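PDB 4FSO: probable porin from Pseudomonas aeruginosa, which probably acts as an outer-membrane porin, a beta-barrel channel that lets small solutes cross the outer membrane. Local coordinates for residues Ala158-Arg163 and Arg192-Gln197; Asn217-Arg222 and Pro289-Ser294. One frame throughout, in Å; residues are numbered along the deposited sequence.

Interaction 1: Ala158-Arg163 and Arg192-Gln197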
loop_
_atom_site.group_PDB
_atom_site.type_symbol
_atom_site.label_atom_id
_atom_site.label_comp_id
_atom_site.label_asym_id
_atom_site.label_seq_id
_atom_site.Cartn_x
_atom_site.Cartn_y
_atom_site.Cartn_z
ATOM N N ALA A 158 -6.778 13.517 10.224
ATOM C CA ALA A 158 -7.896 12.748 10.754
ATOM C C ALA A 158 -8.774 12.287 9.609
ATOM O O ALA A 158 -8.983 13.015 8.631
ATOM C CB ALA A 158 -8.699 13.583 11.747
ATOM N N THR A 159 -9.318 11.087 9.733
ATOM C CA THR A 159 -10.008 10.488 8.614
ATOM C C THR A 159 -11.100 9.533 9.066
ATOM O O THR A 159 -10.868 8.631 9.864
ATOM C CB THR A 159 -9.001 9.718 7.731
ATOM O OG1 THR A 159 -8.051 10.637 7.175
ATOM C CG2 THR A 159 -9.708 8.968 6.616
ATOM N N ARG A 160 -12.290 9.726 8.521
ATOM C CA ARG A 160 -13.424 8.867 8.816
ATOM C C ARG A 160 -14.002 8.312 7.511
ATOM O O ARG A 160 -14.370 9.071 6.589
ATOM C CB ARG A 160 -14.480 9.656 9.608
ATOM C CG ARG A 160 -15.842 8.973 9.697
ATOM C CD ARG A 160 -16.760 9.686 10.686
ATOM N NE ARG A 160 -16.136 9.869 11.997
ATOM C CZ ARG A 160 -16.611 9.367 13.134
ATOM N NH1 ARG A 160 -17.724 8.645 13.125
ATOM N NH2 ARG A 160 -15.978 9.592 14.280
ATOM N N LEU A 161 -14.068 6.992 7.410
ATOM C CA LEU A 161 -14.530 6.373 6.163
ATOM C C LEU A 161 -15.767 5.506 6.353
ATOM O O LEU A 161 -15.775 4.544 7.124
ATOM C CB LEU A 161 -13.406 5.577 5.488
ATOM C CG LEU A 161 -12.146 6.394 5.190
ATOM C CD1 LEU A 161 -10.991 5.519 4.749
ATOM C CD2 LEU A 161 -12.438 7.462 4.147
ATOM N N GLU A 162 -16.808 5.860 5.619
ATOM C CA GLU A 162 -18.094 5.206 5.744
ATOM C C GLU A 162 -18.233 4.028 4.784
ATOM O O GLU A 162 -18.690 2.957 5.175
ATOM C CB GLU A 162 -19.205 6.224 5.480
ATOM C CG GLU A 162 -19.138 7.465 6.363
ATOM C CD GLU A 162 -19.375 7.165 7.851
ATOM O OE1 GLU A 162 -19.902 6.076 8.188
ATOM O OE2 GLU A 162 -19.029 8.026 8.690
ATOM N N ARG A 163 -17.833 4.237 3.531
ATOM C CA ARG A 163 -18.081 3.264 2.470
ATOM C C ARG A 163 -16.838 3.009 1.628
ATOM O O ARG A 163 -15.815 3.679 1.780
ATOM C CB ARG A 163 -19.204 3.744 1.538
ATOM C CG ARG A 163 -20.566 3.903 2.187
ATOM C CD ARG A 163 -21.120 2.568 2.647
ATOM N NE ARG A 163 -22.449 2.699 3.244
ATOM N N ARG A 192 -17.860 2.289 10.234
ATOM C CA ARG A 192 -16.974 3.313 9.736
ATOM C C ARG A 192 -15.524 2.930 10.027
ATOM O O ARG A 192 -15.262 2.009 10.795
ATOM C CB ARG A 192 -17.322 4.649 10.386
ATOM C CG ARG A 192 -16.830 4.808 11.801
ATOM C CD ARG A 192 -17.935 5.306 12.690
ATOM N NE ARG A 192 -17.418 5.855 13.937
ATOM C CZ ARG A 192 -18.174 6.114 14.994
ATOM N NH1 ARG A 192 -19.474 5.856 14.948
ATOM N NH2 ARG A 192 -17.627 6.618 16.093
ATOM N N PHE A 193 -14.592 3.626 9.391
ATOM C CA PHE A 193 -13.186 3.467 9.694
ATOM C C PHE A 193 -12.609 4.805 10.048
ATOM O O PHE A 193 -12.692 5.746 9.273
ATOM C CB PHE A 193 -12.415 2.887 8.502
ATOM C CG PHE A 193 -10.940 2.668 8.770
ATOM C CD1 PHE A 193 -10.497 1.507 9.404
ATOM C CD2 PHE A 193 -9.995 3.619 8.390
ATOM C CE1 PHE A 193 -9.127 1.282 9.647
ATOM C CE2 PHE A 193 -8.640 3.411 8.628
ATOM C CZ PHE A 193 -8.204 2.229 9.256
ATOM N N ASP A 194 -12.006 4.878 11.223
ATOM C CA ASP A 194 -11.397 6.106 11.709
ATOM C C ASP A 194 -9.891 5.902 11.797
ATOM O O ASP A 194 -9.413 4.796 12.044
ATOM C CB ASP A 194 -11.983 6.502 13.089
ATOM C CG ASP A 194 -13.514 6.772 13.050
ATOM O OD1 ASP A 194 -14.274 6.149 13.840
ATOM O OD2 ASP A 194 -13.959 7.620 12.242
ATOM N N ALA A 195 -9.146 6.966 11.552
ATOM C CA ALA A 195 -7.714 6.983 11.828
ATOM C C ALA A 195 -7.351 8.398 12.212
ATOM O O ALA A 195 -8.057 9.343 11.855
ATOM C CB ALA A 195 -6.908 6.538 10.629
ATOM N N TYR A 196 -6.275 8.543 12.969
ATOM C CA TYR A 196 -5.803 9.861 13.368
ATOM C C TYR A 196 -4.329 9.647 13.368
ATOM O O TYR A 196 -3.871 8.584 13.803
ATOM C CB TYR A 196 -6.278 10.248 14.781
ATOM C CG TYR A 196 -7.785 10.185 14.945
ATOM C CD1 TYR A 196 -8.425 9.000 15.331
ATOM C CD2 TYR A 196 -8.576 11.312 14.707
ATOM C CE1 TYR A 196 -9.800 8.942 15.468
ATOM C CE2 TYR A 196 -9.961 11.266 14.849
ATOM C CZ TYR A 196 -10.566 10.081 15.221
ATOM O OH TYR A 196 -11.939 10.049 15.350
ATOM N N GLN A 197 -3.579 10.637 12.891
ATOM C CA GLN A 197 -2.155 10.441 12.710
ATOM C C GLN A 197 -1.359 11.698 13.020
ATOM O O GLN A 197 -1.798 12.805 12.749
ATOM C CB GLN A 197 -1.915 9.955 11.282
ATOM C CG GLN A 197 -0.475 9.729 10.854
ATOM C CD GLN A 197 -0.372 9.317 9.374
ATOM O OE1 GLN A 197 -1.374 8.932 8.745
ATOM N NE2 GLN A 197 0.831 9.416 8.813
#
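R160 and D194 face each other across two antiparallel neighbours of the porin barrel wall, strands 154-165 and 193-203, joined by a long loop that carries the C179-C186 disulfide. A158 and Y196 share their face of the wall. A bound detergent molecule touches R160, consistent with this being the outward, membrane-side face.

R160 runs alongside D194, both side chains pointing the same way. CG of R160 is anti to the backbone N (chi1 167°), which carries the chain over the neighbouring strand, and a bend further out lays the guanidinium against the carboxylate. OD2 of D194 stands over one guanidinium face, 3.1 Å from NE of R160, well out of the plane. That salt bridge is therefore a matter of charge, with no N-H aimed at the oxygen. The other carboxylate oxygen serves R192: NE of R192 gives OD1 of D194 a nearly straight hydrogen bond (3.2 Å, 169°), in the guanidinium plane and on the syn lone pair. NH1 of R160 stands over one face of the R192 guanidinium, the two planes 36° apart; D194, bridged to both, probably offsets their charges.

On the opposite face lie T159, L161, F193 and A195, small or apolar groups that suit a surface packed under loops: L161 meets I175, and A195 meets L128. CB of L161 lies 4.2 Å from CB of F193. Reciprocal backbone bonds join T159 to A195 and L161 to F193. Further along the face of R160 and D194, the methyl CB of A158 leaves room for the tyrosine ring beside it, 3.7 Å from CD2 of Y196.

Interaction 2: Asn217-Arg222 and Pro289-Ser294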
loop_
_atom_site.group_PDB
_atom_site.type_symbol
_atom_site.label_atom_id
_atom_site.label_comp_id
_atom_site.label_asym_id
_atom_site.label_seq_id
_atom_site.Cartn_x
_atom_site.Cartn_y
_atom_site.Cartn_z
ATOM N N ASN A 217 -16.208 -1.804 15.658
ATOM C CA ASN A 217 -16.791 -3.136 15.914
ATOM C C ASN A 217 -16.049 -4.314 15.315
ATOM O O ASN A 217 -16.579 -5.415 15.219
ATOM C CB ASN A 217 -18.289 -3.210 15.604
ATOM C CG ASN A 217 -19.121 -2.526 16.672
ATOM O OD1 ASN A 217 -18.801 -2.590 17.866
ATOM N ND2 ASN A 217 -20.170 -1.842 16.251
ATOM N N VAL A 218 -14.805 -4.083 14.933
ATOM C CA VAL A 218 -13.969 -5.160 14.476
ATOM C C VAL A 218 -12.681 -5.070 15.264
ATOM O O VAL A 218 -12.325 -5.995 16.003
ATOM C CB VAL A 218 -13.692 -5.026 12.978
ATOM C CG1 VAL A 218 -12.726 -6.142 12.467
ATOM C CG2 VAL A 218 -15.012 -5.018 12.219
ATOM N N TYR A 219 -11.995 -3.941 15.120
ATOM C CA TYR A 219 -10.630 -3.833 15.621
ATOM C C TYR A 219 -10.170 -2.416 15.811
ATOM O O TYR A 219 -10.597 -1.488 15.103
ATOM C CB TYR A 219 -9.618 -4.600 14.723
ATOM C CG TYR A 219 -9.156 -3.914 13.419
ATOM C CD1 TYR A 219 -8.109 -2.996 13.415
ATOM C CD2 TYR A 219 -9.738 -4.235 12.188
ATOM C CE1 TYR A 219 -7.683 -2.398 12.242
ATOM C CE2 TYR A 219 -9.306 -3.647 10.988
ATOM C CZ TYR A 219 -8.281 -2.728 11.018
ATOM O OH TYR A 219 -7.869 -2.126 9.837
ATOM N N ARG A 220 -9.284 -2.270 16.785
ATOM C CA ARG A 220 -8.514 -1.053 16.953
ATOM C C ARG A 220 -7.027 -1.362 16.719
ATOM O O ARG A 220 -6.545 -2.474 16.970
ATOM C CB ARG A 220 -8.778 -0.402 18.324
ATOM C CG ARG A 220 -8.724 -1.339 19.523
ATOM C CD ARG A 220 -9.032 -0.601 20.854
ATOM N NE ARG A 220 -10.469 -0.425 21.121
ATOM C CZ ARG A 220 -11.132 -0.991 22.132
ATOM N NH1 ARG A 220 -10.499 -1.777 22.996
ATOM N NH2 ARG A 220 -12.434 -0.769 22.282
ATOM N N GLN A 221 -6.313 -0.366 16.226
ATOM C CA GLN A 221 -4.946 -0.533 15.821
ATOM C C GLN A 221 -4.146 0.748 16.122
ATOM O O GLN A 221 -4.589 1.854 15.821
ATOM C CB GLN A 221 -4.937 -0.878 14.321
ATOM C CG GLN A 221 -3.590 -1.261 13.732
ATOM C CD GLN A 221 -3.735 -1.890 12.340
ATOM O OE1 GLN A 221 -3.680 -1.203 11.314
ATOM N NE2 GLN A 221 -3.927 -3.201 12.308
ATOM N N ARG A 222 -2.977 0.589 16.726
ATOM C CA ARG A 222 -2.055 1.695 16.936
ATOM C C ARG A 222 -0.813 1.454 16.087
ATOM O O ARG A 222 -0.481 0.307 15.744
ATOM C CB ARG A 222 -1.613 1.785 18.401
ATOM C CG ARG A 222 -2.708 2.064 19.413
ATOM C CD ARG A 222 -2.100 2.346 20.800
ATOM N NE ARG A 222 -1.616 1.141 21.481
ATOM C CZ ARG A 222 -0.582 1.109 22.322
ATOM N NH1 ARG A 222 0.115 2.212 22.588
ATOM N NH2 ARG A 222 -0.236 -0.036 22.893
ATOM N N PRO A 289 -4.487 -7.432 11.403
ATOM C CA PRO A 289 -5.685 -7.100 10.623
ATOM C C PRO A 289 -5.473 -5.881 9.704
ATOM O O PRO A 289 -4.681 -5.003 9.998
ATOM C CB PRO A 289 -6.720 -6.787 11.715
ATOM C CG PRO A 289 -5.903 -6.234 12.845
ATOM C CD PRO A 289 -4.594 -7.011 12.815
ATOM N N TYR A 290 -6.181 -5.840 8.589
ATOM C CA TYR A 290 -6.217 -4.642 7.775
ATOM C C TYR A 290 -7.417 -4.669 6.857
ATOM O O TYR A 290 -8.125 -5.677 6.797
ATOM C CB TYR A 290 -4.937 -4.452 6.975
ATOM C CG TYR A 290 -4.474 -5.638 6.153
ATOM C CD1 TYR A 290 -3.786 -6.687 6.751
ATOM C CD2 TYR A 290 -4.663 -5.679 4.766
ATOM C CE1 TYR A 290 -3.318 -7.751 6.012
ATOM C CE2 TYR A 290 -4.199 -6.758 4.003
ATOM C CZ TYR A 290 -3.520 -7.790 4.642
ATOM O OH TYR A 290 -3.031 -8.868 3.940
ATOM N N LEU A 291 -7.644 -3.558 6.156
ATOM C CA LEU A 291 -8.838 -3.398 5.313
ATOM C C LEU A 291 -8.736 -4.099 3.950
ATOM O O LEU A 291 -7.689 -4.071 3.281
ATOM C CB LEU A 291 -9.137 -1.916 5.084
ATOM C CG LEU A 291 -9.373 -1.150 6.375
ATOM C CD1 LEU A 291 -9.813 0.273 6.055
ATOM C CD2 LEU A 291 -10.382 -1.908 7.262
ATOM N N ASP A 292 -9.830 -4.743 3.558
ATOM C CA ASP A 292 -9.977 -5.208 2.195
ATOM C C ASP A 292 -9.833 -3.986 1.272
ATOM O O ASP A 292 -10.453 -2.943 1.508
ATOM C CB ASP A 292 -11.347 -5.850 2.027
ATOM C CG ASP A 292 -11.377 -6.866 0.920
ATOM O OD1 ASP A 292 -10.426 -6.906 0.128
ATOM O OD2 ASP A 292 -12.352 -7.637 0.843
ATOM N N GLY A 293 -9.007 -4.113 0.238
ATOM C CA GLY A 293 -8.707 -2.993 -0.629
ATOM C C GLY A 293 -7.478 -2.229 -0.182
ATOM O O GLY A 293 -7.203 -1.129 -0.656
ATOM N N SER A 294 -6.738 -2.812 0.750
ATOM C CA SER A 294 -5.479 -2.230 1.180
ATOM C C SER A 294 -4.376 -3.276 1.196
ATOM O O SER A 294 -4.617 -4.462 0.962
ATOM C CB SER A 294 -5.606 -1.593 2.571
ATOM O OG SER A 294 -5.624 -2.571 3.594
#
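A loop folded inward against the barrel wall makes this contact: P289, in the loop after strand 273-283, lies over the ring of Y219 near the start of strand 219-231. CB of P289 sits over the centre of one ring face, 4.0 Å from the centroid of Y219 and 12° off the normal, a CH-pi contact. CG of P289 is also 4.0 Å from CD1 of Y219, so two carbons of the pyrrolidine ring rest on the aromatic face. Proline suits the place because its compact, rigid ring offers polarised C-H groups to a pi surface.

CB of Y219 points toward the loop, and with CG between the backbone N and the carbonyl carbon (chi1 79°) the ring presents a face to P289. Its far end meets the loop a second time: OH of Y219 is 3.6 Å from CD2 of L291, the two side chains crossing at a slant.

Two residues along the strand, Q221 extends past P289 in the opposite direction. Its NE2 donates to O of P289 (3.0 Å, 161°), the oxygen lying close to the amide plane of Q221, although the donor is tilted out of the carbonyl plane of P289. Glutamine suits the place because its long amide side chain can reach that carbonyl while NE2 also bonds to S246 on the adjacent strand. In the OprD family, long loops fold into the barrel and narrow its channel, and this loop probably contributes in that way.

CB of Y290 points away from 217-222; its hydroxyl bonds to D306 and its ring stacks with H178. The loop then reverses in a type II beta turn from L291 to S294, with G293 at the position of positive phi. There O of L291 accepts from OG of S294, 2.6 Å away, along with a weak bond from N of S294.

Overall arrangement
Both segments of interaction 1 precede those of interaction 2 in the sequence, and the two centres are about 11 Å apart. The first pairs two strands within the barrel wall; the second brings a remote loop against the same wall, on strand 219-231, with strand 206-215 between it and strand 193-203. F193 joins them: CD1 of F193 is 3.6 Å from CD1 of L291, and CE1 of F193 is 3.6 Å from OH of Y219. Segment 192-197 and the contact of 217-222 with 289-294 therefore meet round the F193 ring, which touches both Y219 and a loop that probably helps shape the channel.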